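Local atomic coordinates of cell-binding factor 2 (Campylobacter jejuni, PDB entry 3RFW), a protein that probably catalyses the cis-trans isomerisation of peptidyl-prolyl bonds and is structurally a SurA-like chaperone. Residues A[127-132]-A[200-205]. Residues are numbered along the deposited sequence; the frame is centred on the assembly and turned at random.
Sequences KDIINE and YHVILK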
ATOM      1  N   LYS A 127     -44.486   7.075  13.900  1.00 59.08           N
ATOM      2  CA  LYS A 127     -45.622   6.197  14.186  1.00 59.38           C
ATOM      3  C   LYS A 127     -46.431   5.865  12.936  1.00 58.69           C
ATOM      4  O   LYS A 127     -46.915   4.737  12.779  1.00 57.52           O
ATOM      5  CB  LYS A 127     -46.539   6.803  15.255  1.00 60.29           C
ATOM      6  CG  LYS A 127     -45.925   6.860  16.652  1.00 63.94           C
ATOM      7  CD  LYS A 127     -47.009   6.993  17.721  1.00 68.13           C
ATOM      8  CE  LYS A 127     -46.421   7.412  19.052  1.00 69.89           C
ATOM      9  NZ  LYS A 127     -47.156   8.557  19.656  1.00 71.71           N
ATOM     10  N   ASP A 128     -46.546   6.838  12.038  1.00 58.95           N
ATOM     11  CA  ASP A 128     -47.314   6.662  10.802  1.00 60.79           C
ATOM     12  C   ASP A 128     -46.627   5.713   9.835  1.00 60.07           C
ATOM     13  O   ASP A 128     -47.289   4.953   9.132  1.00 60.49           O
ATOM     14  CB  ASP A 128     -47.557   8.007  10.095  1.00 62.38           C
ATOM     15  CG  ASP A 128     -48.652   8.839  10.758  1.00 68.22           C
ATOM     16  OD1 ASP A 128     -48.939   8.621  11.958  1.00 74.59           O
ATOM     17  OD2 ASP A 128     -49.207   9.737  10.082  1.00 73.98           O
ATOM     18  N   ILE A 129     -45.310   5.826   9.706  1.00 59.38           N
ATOM     19  CA  ILE A 129     -44.586   4.801   8.957  1.00 58.37           C
ATOM     20  C   ILE A 129     -44.821   3.446   9.607  1.00 58.20           C
ATOM     21  O   ILE A 129     -45.165   2.479   8.925  1.00 57.21           O
ATOM     22  CB  ILE A 129     -43.071   5.083   8.846  1.00 59.10           C
ATOM     23  CG1 ILE A 129     -42.823   6.211   7.838  1.00 59.44           C
ATOM     24  CG2 ILE A 129     -42.301   3.803   8.432  1.00 52.64           C
ATOM     25  CD1 ILE A 129     -41.720   7.162   8.256  1.00 61.58           C
ATOM     26  N   ILE A 130     -44.685   3.393  10.929  1.00 58.46           N
ATOM     27  CA  ILE A 130     -44.868   2.141  11.658  1.00 61.80           C
ATOM     28  C   ILE A 130     -46.233   1.527  11.344  1.00 63.95           C
ATOM     29  O   ILE A 130     -46.327   0.353  10.954  1.00 62.62           O
ATOM     30  CB  ILE A 130     -44.685   2.336  13.170  1.00 61.52           C
ATOM     31  CG1 ILE A 130     -43.186   2.387  13.507  1.00 60.23           C
ATOM     32  CG2 ILE A 130     -45.365   1.197  13.940  1.00 64.33           C
ATOM     33  CD1 ILE A 130     -42.879   2.836  14.920  1.00 56.80           C
ATOM     34  N   ASN A 131     -47.253   2.389  11.367  1.00 66.65           N
ATOM     35  CA  ASN A 131     -48.603   2.088  10.878  1.00 68.57           C
ATOM     36  C   ASN A 131     -48.720   1.497   9.480  1.00 69.74           C
ATOM     37  O   ASN A 131     -49.455   0.527   9.270  1.00 69.91           O
ATOM     38  CB  ASN A 131     -49.449   3.356  10.920  1.00 70.19           C
ATOM     39  CG  ASN A 131     -50.216   3.483  12.194  1.00 70.27           C
ATOM     40  OD1 ASN A 131     -49.942   4.367  13.011  1.00 71.42           O
ATOM     41  ND2 ASN A 131     -51.172   2.574  12.399  1.00 70.95           N
ATOM     42  N   GLU A 132     -48.111   2.164   8.504  1.00 70.07           N
ATOM     43  CA  GLU A 132     -48.182   1.700   7.127  1.00 71.73           C
ATOM     44  C   GLU A 132     -47.639   0.286   6.962  1.00 72.28           C
ATOM     45  O   GLU A 132     -48.039  -0.429   6.034  1.00 72.94           O
ATOM     46  CB  GLU A 132     -47.431   2.649   6.194  1.00 72.14           C
ATOM     47  CG  GLU A 132     -48.333   3.405   5.234  1.00 75.80           C
ATOM     48  CD  GLU A 132     -47.565   4.364   4.353  1.00 76.48           C
ATOM     49  OE1 GLU A 132     -47.473   4.096   3.134  1.00 79.31           O
ATOM     50  OE2 GLU A 132     -47.037   5.368   4.885  1.00 75.75           O
ATOM     51  N   TYR A 200     -36.203  10.625  15.029  1.00 62.31           N
ATOM     52  CA  TYR A 200     -36.999   9.421  15.323  1.00 60.48           C
ATOM     53  C   TYR A 200     -36.825   8.374  14.220  1.00 59.55           C
ATOM     54  O   TYR A 200     -37.105   8.657  13.051  1.00 58.77           O
ATOM     55  CB  TYR A 200     -38.488   9.781  15.468  1.00 61.32           C
ATOM     56  CG  TYR A 200     -38.801  10.621  16.693  1.00 65.48           C
ATOM     57  CD1 TYR A 200     -38.812  12.017  16.630  1.00 70.26           C
ATOM     58  CD2 TYR A 200     -38.999  10.025  17.929  1.00 68.33           C
ATOM     59  CE1 TYR A 200     -39.046  12.788  17.772  1.00 70.71           C
ATOM     60  CE2 TYR A 200     -39.226  10.788  19.069  1.00 72.50           C
ATOM     61  CZ  TYR A 200     -39.238  12.161  18.986  1.00 69.26           C
ATOM     62  OH  TYR A 200     -39.469  12.885  20.127  1.00 73.44           O
ATOM     63  N   HIS A 201     -36.369   7.168  14.586  1.00 57.03           N
ATOM     64  CA  HIS A 201     -36.094   6.120  13.594  1.00 53.99           C
ATOM     65  C   HIS A 201     -37.102   4.987  13.638  1.00 53.90           C
ATOM     66  O   HIS A 201     -37.534   4.573  14.703  1.00 53.65           O
ATOM     67  CB  HIS A 201     -34.705   5.518  13.773  1.00 52.66           C
ATOM     68  CG  HIS A 201     -33.651   6.505  14.148  1.00 53.07           C
ATOM     69  ND1 HIS A 201     -32.438   6.576  13.494  1.00 56.26           N
ATOM     70  CD2 HIS A 201     -33.601   7.428  15.137  1.00 52.84           C
ATOM     71  CE1 HIS A 201     -31.676   7.480  14.084  1.00 51.23           C
ATOM     72  NE2 HIS A 201     -32.358   8.011  15.083  1.00 52.34           N
ATOM     73  N   VAL A 202     -37.379   4.416  12.473  1.00 53.26           N
ATOM     74  CA  VAL A 202     -37.899   3.067  12.383  1.00 52.05           C
ATOM     75  C   VAL A 202     -36.832   2.124  11.821  1.00 52.16           C
ATOM     76  O   VAL A 202     -36.277   2.363  10.741  1.00 52.36           O
ATOM     77  CB  VAL A 202     -39.165   3.020  11.487  1.00 52.90           C
ATOM     78  CG1 VAL A 202     -39.779   1.622  11.489  1.00 49.72           C
ATOM     79  CG2 VAL A 202     -40.191   4.087  11.945  1.00 50.11           C
ATOM     80  N   ILE A 203     -36.603   1.015  12.520  1.00 50.57           N
ATOM     81  CA  ILE A 203     -35.541   0.068  12.164  1.00 47.82           C
ATOM     82  C   ILE A 203     -36.147  -1.254  11.693  1.00 47.85           C
ATOM     83  O   ILE A 203     -37.103  -1.766  12.304  1.00 48.23           O
ATOM     84  CB  ILE A 203     -34.660  -0.209  13.365  1.00 47.96           C
ATOM     85  CG1 ILE A 203     -34.210   1.110  14.006  1.00 46.41           C
ATOM     86  CG2 ILE A 203     -33.479  -1.095  12.980  1.00 48.03           C
ATOM     87  CD1 ILE A 203     -33.151   0.928  15.064  1.00 41.82           C
ATOM     88  N   LEU A 204     -35.661  -1.753  10.560  1.00 44.26           N
ATOM     89  CA  LEU A 204     -35.945  -3.126  10.154  1.00 46.79           C
ATOM     90  C   LEU A 204     -34.672  -3.980  10.226  1.00 46.91           C
ATOM     91  O   LEU A 204     -33.687  -3.675   9.557  1.00 45.74           O
ATOM     92  CB  LEU A 204     -36.517  -3.168   8.738  1.00 44.57           C
ATOM     93  CG  LEU A 204     -36.588  -4.553   8.114  1.00 46.17           C
ATOM     94  CD1 LEU A 204     -37.594  -5.451   8.857  1.00 41.10           C
ATOM     95  CD2 LEU A 204     -36.929  -4.446   6.648  1.00 47.03           C
ATOM     96  N   LYS A 205     -34.696  -5.032  11.043  1.00 47.09           N
ATOM     97  CA  LYS A 205     -33.539  -5.907  11.181  1.00 47.60           C
ATOM     98  C   LYS A 205     -33.614  -7.063  10.203  1.00 48.71           C
ATOM     99  O   LYS A 205     -34.567  -7.840  10.223  1.00 48.24           O
ATOM    100  CB  LYS A 205     -33.425  -6.446  12.613  1.00 48.92           C
TER
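V202, on strand 199-213, meets two consecutive isoleucines of helix 123-133, I129 and I130, in a buried and purely apolar contact; no hydrogen bond crosses between the segments. Its CB points at the helix yet stays somewhat back, 4.5 Å from CG2 of I129, and leaves the closer approach to the two methyls. CG1 lies anti to the backbone N (chi1 -175°), which places CG2 beside that nitrogen, and both branches face the helix. CG2 makes the nearest approach, 3.8 Å to CG1 of I130, and also comes within 4.1 Å of CG2 of I129, so this one methyl spans the two isoleucines. CG1 of V202 follows at 4.0 Å from the same CG1 of I130.

The two helix residues reach V202 differently. I129 directs its CB at the strand and offers its CG2 branch. I130 starts off to one side, but its CG1 arm, anti to the carbonyl carbon at chi1 -79°, swings back. Backbones remain well apart, with 7.1 Å between CA of I130 and CA of V202, consistent with a helix packed over a sheet through its side chains.

Neighbours extend this core: V202 also touches F145, and I129 touches L148, both on helix 138-152, while I130 touches P193 of the edge strand 188-196. H201, next to V202, instead meets the rings of H117 and F177. Helix 123-133 thus packs on a central strand of a four-stranded antiparallel sheet ordered 2-1-4-3, the helix-on-sheet core characteristic of the parvulin (PpiC-type) prolyl isomerase fold.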